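Local coordinates for Sts-2 protein (Mus musculus, PDB 3D4I) that suppresses T-cell receptor signalling and has acid-dependent phosphatase activity in the 2H-phosphatase domain modelled here, at residues Ala91-Pro96 with Gly184-Thr189; Gln102-Ile107 with Leu198-Ser203; Arg178-Met183 with Thr210-Gly215; Cys239-Asn242 with Lys247-Leu250. All coordinates share one frame; numbering follows the deposited sequence.

Contact 1. Residues Ala91-Pro96 with Gly184-Thr189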
loop_
_atom_site.group_PDB
_atom_site.type_symbol
_atom_site.label_atom_id
_atom_site.label_comp_id
_atom_site.label_asym_id
_atom_site.label_seq_id
_atom_site.Cartn_x
_atom_site.Cartn_y
_atom_site.Cartn_z
ATOM N N ALA A 91 23.293 10.077 -1.534
ATOM C CA ALA A 91 23.002 10.923 -0.397
ATOM C C ALA A 91 21.499 11.095 -0.257
ATOM O O ALA A 91 20.763 10.985 -1.232
ATOM C CB ALA A 91 23.684 12.278 -0.526
ATOM N N VAL A 92 21.066 11.332 0.978
ATOM C CA VAL A 92 19.677 11.637 1.255
ATOM C C VAL A 92 19.512 12.662 2.350
ATOM O O VAL A 92 20.125 12.586 3.432
ATOM C CB VAL A 92 18.688 10.393 1.332
ATOM C CG1 VAL A 92 19.328 9.055 0.998
ATOM C CG2 VAL A 92 17.805 10.361 2.578
ATOM N N PHE A 93 18.731 13.668 1.988
ATOM C CA PHE A 93 18.349 14.733 2.866
ATOM C C PHE A 93 16.852 14.590 3.104
ATOM O O PHE A 93 16.109 14.185 2.190
ATOM C CB PHE A 93 18.673 16.077 2.221
ATOM C CG PHE A 93 20.138 16.284 1.961
ATOM C CD1 PHE A 93 20.745 15.701 0.851
ATOM C CD2 PHE A 93 20.920 17.050 2.830
ATOM C CE1 PHE A 93 22.124 15.866 0.608
ATOM C CE2 PHE A 93 22.291 17.240 2.581
ATOM C CZ PHE A 93 22.886 16.645 1.472
ATOM N N ALA A 94 16.412 14.881 4.327
ATOM C CA ALA A 94 14.983 14.839 4.634
ATOM C C ALA A 94 14.580 16.049 5.454
ATOM O O ALA A 94 15.338 16.515 6.308
ATOM C CB ALA A 94 14.640 13.548 5.418
ATOM N N SER A 95 13.373 16.530 5.212
ATOM C CA SER A 95 12.685 17.421 6.123
ATOM C C SER A 95 12.586 16.813 7.533
ATOM O O SER A 95 12.420 15.597 7.679
ATOM C CB SER A 95 11.292 17.705 5.566
ATOM O OG SER A 95 10.420 18.156 6.580
ATOM N N PRO A 96 12.707 17.650 8.582
ATOM C CA PRO A 96 12.631 17.142 9.971
ATOM C C PRO A 96 11.255 16.533 10.390
ATOM O O PRO A 96 11.165 15.871 11.449
ATOM C CB PRO A 96 12.968 18.386 10.815
ATOM C CG PRO A 96 12.532 19.564 9.952
ATOM C CD PRO A 96 12.937 19.108 8.543
ATOM N N GLY A 184 21.272 25.287 -2.524
ATOM C CA GLY A 184 22.652 25.751 -2.756
ATOM C C GLY A 184 23.688 25.019 -1.927
ATOM O O GLY A 184 24.709 24.558 -2.460
ATOM N N GLN A 185 23.450 24.918 -0.616
ATOM C CA GLN A 185 24.369 24.210 0.285
ATOM C C GLN A 185 24.409 22.710 -0.005
ATOM O O GLN A 185 25.473 22.093 0.021
ATOM C CB GLN A 185 24.025 24.479 1.755
ATOM C CG GLN A 185 24.721 23.554 2.753
ATOM C CD GLN A 185 24.652 24.051 4.212
ATOM O OE1 GLN A 185 24.882 25.230 4.492
ATOM N NE2 GLN A 185 24.354 23.133 5.141
ATOM N N ILE A 186 23.252 22.130 -0.298
ATOM C CA ILE A 186 23.172 20.709 -0.612
ATOM C C ILE A 186 24.032 20.380 -1.837
ATOM O O ILE A 186 24.816 19.431 -1.806
ATOM C CB ILE A 186 21.689 20.241 -0.793
ATOM C CG1 ILE A 186 20.965 20.280 0.561
ATOM C CG2 ILE A 186 21.618 18.842 -1.381
ATOM C CD1 ILE A 186 19.476 19.998 0.485
ATOM N N ILE A 187 23.912 21.184 -2.889
ATOM C CA ILE A 187 24.682 20.951 -4.117
ATOM C C ILE A 187 26.197 21.036 -3.873
ATOM O O ILE A 187 26.973 20.252 -4.433
ATOM C CB ILE A 187 24.229 21.899 -5.269
ATOM C CG1 ILE A 187 22.786 21.601 -5.657
ATOM C CG2 ILE A 187 25.139 21.785 -6.500
ATOM C CD1 ILE A 187 22.458 20.162 -5.741
ATOM N N ASN A 188 26.602 21.970 -3.019
ATOM C CA ASN A 188 28.012 22.111 -2.627
ATOM C C ASN A 188 28.483 21.163 -1.506
ATOM O O ASN A 188 29.624 21.258 -1.054
ATOM C CB ASN A 188 28.313 23.564 -2.270
ATOM C CG ASN A 188 28.269 24.485 -3.475
ATOM O OD1 ASN A 188 27.256 24.587 -4.173
ATOM N ND2 ASN A 188 29.384 25.174 -3.724
ATOM N N THR A 189 27.618 20.245 -1.072
ATOM C CA THR A 189 27.998 19.263 -0.050
ATOM C C THR A 189 29.158 18.411 -0.573
ATOM O O THR A 189 30.175 18.247 0.120
ATOM C CB THR A 189 26.783 18.414 0.455
ATOM O OG1 THR A 189 26.008 19.200 1.373
ATOM C CG2 THR A 189 27.235 17.139 1.183
#

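Contact 2. Residues Gln102-Ile107 with Leu198-Ser203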
loop_
_atom_site.group_PDB
_atom_site.type_symbol
_atom_site.label_atom_id
_atom_site.label_comp_id
_atom_site.label_asym_id
_atom_site.label_seq_id
_atom_site.Cartn_x
_atom_site.Cartn_y
_atom_site.Cartn_z
ATOM N N GLN A 102 10.553 9.219 7.992
ATOM C CA GLN A 102 10.093 7.825 7.821
ATOM C C GLN A 102 10.134 7.363 6.358
ATOM O O GLN A 102 10.583 6.246 6.038
ATOM C CB GLN A 102 8.689 7.627 8.400
ATOM C CG GLN A 102 8.655 7.612 9.947
ATOM C CD GLN A 102 7.241 7.538 10.487
ATOM O OE1 GLN A 102 6.312 8.186 9.967
ATOM N NE2 GLN A 102 7.072 6.765 11.564
ATOM N N THR A 103 9.648 8.219 5.489
ATOM C CA THR A 103 9.673 7.951 4.036
ATOM C C THR A 103 11.127 7.697 3.619
ATOM O O THR A 103 11.409 6.719 2.914
ATOM C CB THR A 103 9.040 9.107 3.223
ATOM O OG1 THR A 103 7.691 9.341 3.630
ATOM C CG2 THR A 103 9.026 8.778 1.696
ATOM N N ALA A 104 12.051 8.562 4.071
ATOM C CA ALA A 104 13.467 8.394 3.754
ATOM C C ALA A 104 14.001 7.039 4.221
ATOM O O ALA A 104 14.662 6.341 3.456
ATOM C CB ALA A 104 14.313 9.544 4.348
ATOM N N LYS A 105 13.722 6.673 5.475
ATOM C CA LYS A 105 14.173 5.391 6.027
ATOM C C LYS A 105 13.655 4.211 5.196
ATOM O O LYS A 105 14.410 3.316 4.854
ATOM C CB LYS A 105 13.738 5.254 7.502
ATOM C CG LYS A 105 14.047 3.876 8.169
ATOM C CD LYS A 105 13.381 3.791 9.576
ATOM C CE LYS A 105 13.818 2.591 10.404
ATOM N NZ LYS A 105 12.992 2.541 11.658
ATOM N N HIS A 106 12.362 4.211 4.867
ATOM C CA HIS A 106 11.769 3.065 4.146
ATOM C C HIS A 106 12.337 2.915 2.724
ATOM O O HIS A 106 12.641 1.809 2.274
ATOM C CB HIS A 106 10.234 3.180 4.150
ATOM C CG HIS A 106 9.624 2.954 5.498
ATOM N ND1 HIS A 106 9.803 1.788 6.213
ATOM C CD2 HIS A 106 8.826 3.746 6.259
ATOM C CE1 HIS A 106 9.150 1.876 7.361
ATOM N NE2 HIS A 106 8.558 3.058 7.416
ATOM N N ILE A 107 12.527 4.034 2.037
ATOM C CA ILE A 107 13.213 4.008 0.739
ATOM C C ILE A 107 14.624 3.395 0.862
ATOM O O ILE A 107 14.971 2.486 0.104
ATOM C CB ILE A 107 13.284 5.428 0.109
ATOM C CG1 ILE A 107 11.887 5.922 -0.280
ATOM C CG2 ILE A 107 14.221 5.459 -1.104
ATOM C CD1 ILE A 107 11.858 7.396 -0.678
ATOM N N LEU A 198 18.784 12.147 -2.856
ATOM C CA LEU A 198 17.333 12.213 -2.579
ATOM C C LEU A 198 17.009 13.384 -1.662
ATOM O O LEU A 198 17.725 13.630 -0.697
ATOM C CB LEU A 198 16.847 10.890 -1.975
ATOM C CG LEU A 198 17.253 9.551 -2.643
ATOM C CD1 LEU A 198 16.570 8.380 -1.921
ATOM C CD2 LEU A 198 16.898 9.502 -4.109
ATOM N N ILE A 199 15.945 14.115 -1.990
ATOM C CA ILE A 199 15.445 15.206 -1.190
ATOM C C ILE A 199 14.025 14.778 -0.799
ATOM O O ILE A 199 13.101 14.887 -1.594
ATOM C CB ILE A 199 15.395 16.558 -1.989
ATOM C CG1 ILE A 199 16.783 16.954 -2.568
ATOM C CG2 ILE A 199 14.784 17.688 -1.150
ATOM C CD1 ILE A 199 17.889 17.133 -1.564
ATOM N N VAL A 200 13.865 14.269 0.418
ATOM C CA VAL A 200 12.588 13.684 0.828
ATOM C C VAL A 200 11.859 14.717 1.664
ATOM O O VAL A 200 12.289 15.047 2.780
ATOM C CB VAL A 200 12.782 12.406 1.662
ATOM C CG1 VAL A 200 11.393 11.792 2.014
ATOM C CG2 VAL A 200 13.658 11.386 0.892
ATOM N N SER A 201 10.769 15.237 1.120
ATOM C CA SER A 201 10.195 16.476 1.647
ATOM C C SER A 201 8.698 16.506 1.369
ATOM O O SER A 201 8.041 15.446 1.342
ATOM C CB SER A 201 10.948 17.678 1.030
ATOM O OG SER A 201 10.518 18.913 1.583
ATOM N N HIS A 202 8.178 17.712 1.156
ATOM C CA HIS A 202 6.763 18.033 1.095
ATOM C C HIS A 202 6.381 18.340 -0.337
ATOM O O HIS A 202 7.258 18.529 -1.170
ATOM C CB HIS A 202 6.500 19.266 1.975
ATOM C CG HIS A 202 6.958 19.076 3.393
ATOM N ND1 HIS A 202 6.158 18.507 4.364
ATOM C CD2 HIS A 202 8.159 19.301 3.977
ATOM C CE1 HIS A 202 6.838 18.434 5.500
ATOM N NE2 HIS A 202 8.060 18.892 5.286
ATOM N N SER A 203 5.084 18.386 -0.628
ATOM C CA SER A 203 4.624 18.678 -1.993
ATOM C C SER A 203 5.225 20.001 -2.479
ATOM O O SER A 203 5.675 20.105 -3.608
ATOM C CB SER A 203 3.103 18.742 -2.036
ATOM O OG SER A 203 2.556 17.440 -1.879
#

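Contact 3. Residues Arg178-Met183 with Thr210-Gly215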
loop_
_atom_site.group_PDB
_atom_site.type_symbol
_atom_site.label_atom_id
_atom_site.label_comp_id
_atom_site.label_asym_id
_atom_site.label_seq_id
_atom_site.Cartn_x
_atom_site.Cartn_y
_atom_site.Cartn_z
ATOM N N ARG A 178 14.762 30.650 1.489
ATOM C CA ARG A 178 15.472 29.639 2.314
ATOM C C ARG A 178 15.576 28.252 1.669
ATOM O O ARG A 178 16.510 27.496 1.957
ATOM C CB ARG A 178 14.965 29.563 3.767
ATOM C CG ARG A 178 13.497 29.248 3.964
ATOM C CD ARG A 178 13.240 27.749 4.196
ATOM N NE ARG A 178 11.944 27.554 4.856
ATOM C CZ ARG A 178 11.254 26.422 4.872
ATOM N NH1 ARG A 178 11.712 25.337 4.252
ATOM N NH2 ARG A 178 10.091 26.389 5.511
ATOM N N CYS A 179 14.633 27.920 0.786
ATOM C CA CYS A 179 14.723 26.666 0.037
ATOM C C CYS A 179 15.863 26.768 -0.966
ATOM O O CYS A 179 16.614 25.811 -1.164
ATOM C CB CYS A 179 13.411 26.375 -0.684
ATOM S SG CYS A 179 12.095 25.906 0.457
ATOM N N ALA A 180 15.973 27.925 -1.614
ATOM C CA ALA A 180 17.055 28.181 -2.562
ATOM C C ALA A 180 18.408 28.051 -1.879
ATOM O O ALA A 180 19.312 27.376 -2.387
ATOM C CB ALA A 180 16.894 29.574 -3.222
ATOM N N VAL A 181 18.544 28.688 -0.721
ATOM C CA VAL A 181 19.809 28.700 0.013
ATOM C C VAL A 181 20.201 27.290 0.461
ATOM O O VAL A 181 21.369 26.900 0.367
ATOM C CB VAL A 181 19.721 29.681 1.207
ATOM C CG1 VAL A 181 20.871 29.492 2.173
ATOM C CG2 VAL A 181 19.655 31.129 0.676
ATOM N N SER A 182 19.208 26.519 0.914
ATOM C CA SER A 182 19.442 25.148 1.360
ATOM C C SER A 182 19.869 24.259 0.214
ATOM O O SER A 182 20.789 23.466 0.369
ATOM C CB SER A 182 18.199 24.580 2.066
ATOM O OG SER A 182 17.814 25.453 3.116
ATOM N N MET A 183 19.184 24.370 -0.928
ATOM C CA MET A 183 19.544 23.609 -2.117
ATOM C C MET A 183 20.950 23.992 -2.586
ATOM O O MET A 183 21.720 23.122 -2.986
ATOM C CB MET A 183 18.531 23.814 -3.241
ATOM C CG MET A 183 17.168 23.074 -3.013
ATOM S SD MET A 183 17.341 21.362 -2.418
ATOM C CE MET A 183 18.003 20.519 -3.839
ATOM N N THR A 210 13.504 22.807 -6.807
ATOM C CA THR A 210 13.956 22.526 -8.177
ATOM C C THR A 210 14.118 23.798 -8.989
ATOM O O THR A 210 15.105 23.934 -9.703
ATOM C CB THR A 210 13.056 21.506 -8.934
ATOM O OG1 THR A 210 11.723 22.014 -9.042
ATOM C CG2 THR A 210 13.018 20.168 -8.189
ATOM N N ARG A 211 13.175 24.732 -8.863
ATOM C CA ARG A 211 13.274 26.029 -9.565
ATOM C C ARG A 211 14.641 26.729 -9.408
ATOM O O ARG A 211 15.206 27.171 -10.414
ATOM C CB ARG A 211 12.110 26.949 -9.206
ATOM C CG ARG A 211 10.802 26.473 -9.826
ATOM C CD ARG A 211 9.686 27.452 -9.644
ATOM N NE ARG A 211 9.771 28.572 -10.576
ATOM C CZ ARG A 211 9.320 28.567 -11.831
ATOM N NH1 ARG A 211 8.745 27.491 -12.357
ATOM N NH2 ARG A 211 9.428 29.666 -12.562
ATOM N N PRO A 212 15.185 26.808 -8.162
ATOM C CA PRO A 212 16.523 27.408 -7.976
ATOM C C PRO A 212 17.631 26.683 -8.735
ATOM O O PRO A 212 18.540 27.343 -9.241
ATOM C CB PRO A 212 16.762 27.301 -6.459
ATOM C CG PRO A 212 15.421 27.178 -5.860
ATOM C CD PRO A 212 14.614 26.386 -6.865
ATOM N N LEU A 213 17.548 25.348 -8.840
ATOM C CA LEU A 213 18.544 24.570 -9.595
ATOM C C LEU A 213 18.454 24.881 -11.069
ATOM O O LEU A 213 19.465 24.963 -11.761
ATOM C CB LEU A 213 18.328 23.055 -9.418
ATOM C CG LEU A 213 18.395 22.444 -8.020
ATOM C CD1 LEU A 213 18.302 20.906 -8.130
ATOM C CD2 LEU A 213 19.654 22.853 -7.293
ATOM N N LEU A 214 17.227 25.035 -11.544
ATOM C CA LEU A 214 16.960 25.276 -12.960
ATOM C C LEU A 214 17.201 26.731 -13.342
ATOM O O LEU A 214 17.143 27.086 -14.513
ATOM C CB LEU A 214 15.519 24.846 -13.305
ATOM C CG LEU A 214 15.125 23.406 -12.935
ATOM C CD1 LEU A 214 13.594 23.215 -13.030
ATOM C CD2 LEU A 214 15.860 22.375 -13.770
ATOM N N GLY A 215 17.484 27.566 -12.354
ATOM C CA GLY A 215 17.744 28.991 -12.585
ATOM C C GLY A 215 16.494 29.762 -12.930
ATOM O O GLY A 215 16.567 30.756 -13.638
#

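Contact 4. Residues Cys239-Asn242 with Lys247-Leu250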
loop_
_atom_site.group_PDB
_atom_site.type_symbol
_atom_site.label_atom_id
_atom_site.label_comp_id
_atom_site.label_asym_id
_atom_site.label_seq_id
_atom_site.Cartn_x
_atom_site.Cartn_y
_atom_site.Cartn_z
ATOM N N CYS A 239 15.913 16.372 -11.379
ATOM C CA CYS A 239 16.795 17.284 -12.158
ATOM C C CYS A 239 18.157 16.663 -12.328
ATOM O O CYS A 239 18.658 16.058 -11.383
ATOM C CB CYS A 239 16.947 18.620 -11.456
ATOM S SG CYS A 239 15.390 19.474 -11.261
ATOM N N GLU A 240 18.753 16.795 -13.526
ATOM C CA GLU A 240 20.134 16.358 -13.747
ATOM C C GLU A 240 21.042 17.512 -14.157
ATOM O O GLU A 240 20.613 18.411 -14.872
ATOM C CB GLU A 240 20.207 15.287 -14.824
ATOM C CG GLU A 240 19.677 13.940 -14.395
ATOM C CD GLU A 240 19.916 12.886 -15.440
ATOM O OE1 GLU A 240 19.860 13.223 -16.634
ATOM O OE2 GLU A 240 20.159 11.718 -15.069
ATOM N N GLU A 241 22.288 17.443 -13.703
ATOM C CA GLU A 241 23.299 18.465 -13.982
ATOM C C GLU A 241 24.177 18.086 -15.173
ATOM O O GLU A 241 24.720 16.980 -15.231
ATOM C CB GLU A 241 24.177 18.676 -12.748
ATOM C CG GLU A 241 25.151 19.868 -12.839
ATOM C CD GLU A 241 26.254 19.767 -11.812
ATOM O OE1 GLU A 241 26.810 18.661 -11.659
ATOM O OE2 GLU A 241 26.574 20.785 -11.160
ATOM N N ASN A 242 24.296 19.011 -16.129
ATOM C CA ASN A 242 25.356 18.935 -17.143
ATOM C C ASN A 242 26.667 19.423 -16.506
ATOM O O ASN A 242 26.769 20.587 -16.123
ATOM C CB ASN A 242 24.971 19.802 -18.360
ATOM C CG ASN A 242 25.988 19.730 -19.497
ATOM O OD1 ASN A 242 27.198 19.643 -19.271
ATOM N ND2 ASN A 242 25.499 19.787 -20.730
ATOM N N LYS A 247 24.700 23.554 -15.555
ATOM C CA LYS A 247 23.269 23.797 -15.717
ATOM C C LYS A 247 22.513 22.532 -15.369
ATOM O O LYS A 247 23.003 21.436 -15.636
ATOM C CB LYS A 247 22.958 24.149 -17.181
ATOM C CG LYS A 247 21.615 24.818 -17.390
ATOM C CD LYS A 247 20.782 24.116 -18.487
ATOM C CE LYS A 247 19.392 24.775 -18.655
ATOM N NZ LYS A 247 18.703 25.075 -17.352
ATOM N N TRP A 248 21.320 22.700 -14.805
ATOM C CA TRP A 248 20.432 21.571 -14.458
ATOM C C TRP A 248 19.216 21.597 -15.355
ATOM O O TRP A 248 18.729 22.670 -15.673
ATOM C CB TRP A 248 19.954 21.691 -13.004
ATOM C CG TRP A 248 21.043 21.592 -11.990
ATOM C CD1 TRP A 248 21.921 22.563 -11.626
ATOM C CD2 TRP A 248 21.341 20.452 -11.177
ATOM N NE1 TRP A 248 22.779 22.095 -10.648
ATOM C CE2 TRP A 248 22.434 20.802 -10.347
ATOM C CE3 TRP A 248 20.782 19.166 -11.064
ATOM C CZ2 TRP A 248 22.987 19.910 -9.422
ATOM C CZ3 TRP A 248 21.340 18.275 -10.146
ATOM C CH2 TRP A 248 22.428 18.652 -9.341
ATOM N N ASP A 249 18.726 20.411 -15.733
ATOM C CA ASP A 249 17.528 20.244 -16.557
ATOM C C ASP A 249 16.585 19.280 -15.842
ATOM O O ASP A 249 17.045 18.329 -15.212
ATOM C CB ASP A 249 17.870 19.580 -17.904
ATOM C CG ASP A 249 18.763 20.429 -18.788
ATOM O OD1 ASP A 249 18.368 21.555 -19.164
ATOM O OD2 ASP A 249 19.860 19.941 -19.125
ATOM N N LEU A 250 15.286 19.520 -15.972
ATOM C CA LEU A 250 14.256 18.555 -15.603
ATOM C C LEU A 250 14.249 17.323 -16.509
ATOM O O LEU A 250 14.255 17.428 -17.748
ATOM C CB LEU A 250 12.897 19.199 -15.703
ATOM C CG LEU A 250 12.338 19.975 -14.534
ATOM C CD1 LEU A 250 11.115 20.672 -15.034
ATOM C CD2 LEU A 250 11.993 18.997 -13.413
HETATM O O HOH W 1 21.306 17.772 -17.775
#

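Contact 1. Residues Ala91-Pro96 with Gly184-Thr189
Phe93 turns one face of its ring to Ile186, whose branches spread over it. The methyl CG2 of Ile186 stands above that face, 3.9 Å from the centroid and 23° off the ring normal, a CH-pi contact displaced toward the rim. Its nearest carbon is CE1 of Phe93, 3.6 Å from Ile186 CG2. The other branch lies over the CD2 side: Ile186 CG1 is 3.9 Å from Phe93 CE2, and CD1, at the end of the extended branch, lies 4.0 Å from Phe93 CD2. What makes this spread possible is the rotation about CA-CB of Ile186, with CG1 beside the backbone N (chi1 -69°) and CG2 opposite it. The two side chains lie alongside one another, pointing opposite ways.

At the far end of the ring, Phe93 CZ lies 4.0 Å from Thr189 OG1, met at a slant. That hydroxyl is engaged with its own helix end, donating to Gln185 O at 3.2 Å from 34° outside the carbonyl plane. With Phe93 cut back to an alanine, both branches of Ile186 would probably lose the surface they pack on, and a gap is likely to open between strand and helix.

Further out, Phe93 touches Thr197 and Arg120 on the neighbouring strands, and Ile186 reaches Ile199. Strand 89-94 is thus joined to helix 172-187 on one face of the central sheet, the alpha/beta layering of the histidine phosphatase fold.

Contact 2. Residues Gln102-Ile107 with Leu198-Ser203
Ala104 and Val200 bring helix 102-107 and strand 198-201 together, their CA atoms 6.1 Å apart, with the segment axes approaching to 8.5 Å and the chains running at 139° to each other. Val200 is the strand's main projection into this interface, and its two methyls go to different helix residues. With CG1 opposite the backbone N (chi1 -177°), that methyl is aimed at Thr103, standing 3.8 Å from Thr103 CB and equally far from its CG2. The second methyl, CG2, is 4.0 Å from Ala104 CB; this small side chain lets the helix backbone come close, and Ala104 N is 3.9 Å from Val200 CG1.

This is helix-on-sheet packing in the alpha/beta core of the histidine phosphatase fold: helix 98-111 leaves strand 89-94 and lies over the neighbouring parallel strand 196-201 as well. One turn after Thr103, Ile107 meets the strand residue two before Val200. Here Ile107 CG2 touches Leu198 CD1 at 3.8 Å, the two side chains crossing at a slant. Ile107 also rests on Ile15 of strand 11-16, while Leu198 is flanked by Val92 and Leu13.

Thr103 serves two sides: its CG2 faces the strand, whereas OG1, turned beside the backbone N, bonds to Arg99 O one turn back in the helix and to Gly18 N, tying this buried hydroxyl to the loop after strand 11-16.

Contact 3. Residues Arg178-Met183 with Thr210-Gly215
Ala180 and Pro212 form the tightest part of a helix-helix contact, in which helix 172-187 is flanked by the short, weakly bonded helix at about 211-214, ending in a Schellman motif at Gly215. Both elements lie inside the histidine phosphatase domain.

The contact between the segments is apolar. Pro212 presents CB and CG to the helix: its CG is 3.8 Å from Ala180 CA and 3.9 Å from Ala180 CB. Because alanine carries just a methyl, the backbones come close, with CA atoms 5.5 Å apart. About a turn beyond Ala180, Met183 CB is met by CD2 of Leu213, the residue next to Pro212, at 4.3 Å, a looser meeting at the base of the methionine. Beyond CB the methionine is folded, all three of its torsions negative (chi2 -44°), and its outer part goes on toward Ile199 and Ile12 of the sheet.

Polar bonds stay within each segment or go elsewhere. Arg178 O is gripped twice, by Ser182 N at 3.1 Å and by Ser182 OG at 2.7 Å, which binds the serine hydroxyl to its own helix. The guanidinium of Arg178 turns to Glu170, in a salt bridge, and to the carbonyls of Gly124, Phe126 and Glu127.

At the far end of the short helix, Gly215 takes a positive phi of 73°, and its N reaches back to Pro212 O in a weak bond of 3.3 Å.

Contact 4. Residues Cys239-Asn242 with Lys247-Leu250
Trp248 and Glu241 face each other as a non-hydrogen-bonded pair in the antiparallel beta hairpin of strands 236-241 and 248-251, the latter one of the two outermost strands of the sheet within this chain. Glu241 CB sits almost squarely over the six-membered ring of Trp248, 3.5 Å from its centroid and 5° off the normal, a CH-pi contact. Since CG of Glu241 is opposite the backbone N (chi1 -172°), the extended chain crosses the indole, and its carboxylate plane is inclined 33° to the ring. Cys239 O lies at the indole's edge, 3.7 Å from Trp248 CZ3. Trp248 also packs on Leu213 of helix 211-214. A serine in place of Trp248 would probably leave the methylenes of Glu241 without the face they rest on and open a gap beside Leu213. On the same sheet face, Cys239 SG touches Leu250 CD2 at 4.0 Å.

Backbone bonds hold this register. Glu240 and Asp249 bond both ways, Glu240 N to Asp249 O at 2.8 Å and Asp249 N to Glu240 O at 2.9 Å, and Asn242 N to Lys247 O closes the ladder toward the turn.

Farther out, Glu241 OE1 makes a salt bridge with Arg243, Asn242 OD1 takes Glu244 N within the turn, and Leu250 packs on Trp268 of the second subunit. Lys247 curls back so that its NZ donates to Trp248 O at 2.9 Å. On the face that carries the Glu240 and Asp249 side chains, a water donates to both Glu240 O and Asp249 OD2, 2.9 Å from the latter.

Overall arrangement
All four contacts draw on one mixed sheet and the helices packed against it. Contacts 1 and 2, centred 12 Å apart, lie on opposite faces of neighbouring strands 89-94 and 196-201, sandwiching them between helix 172-187 and helix 98-111; Ser95 of the first also bonds to His202 of the second. Contact 3 shares helix 172-187 with contact 1, and Ile187 touches Leu213. Along the chain, contacts 1, 2 and 3 interleave, whereas contact 4 follows all of them as a local hairpin at the sheet's edge, its centre about 21 Å from that of contact 2, yet touching contact 3 through Leu213 and Leu214. Through contacts 1 and 3, packing thus links the sheet's centre to this hairpin.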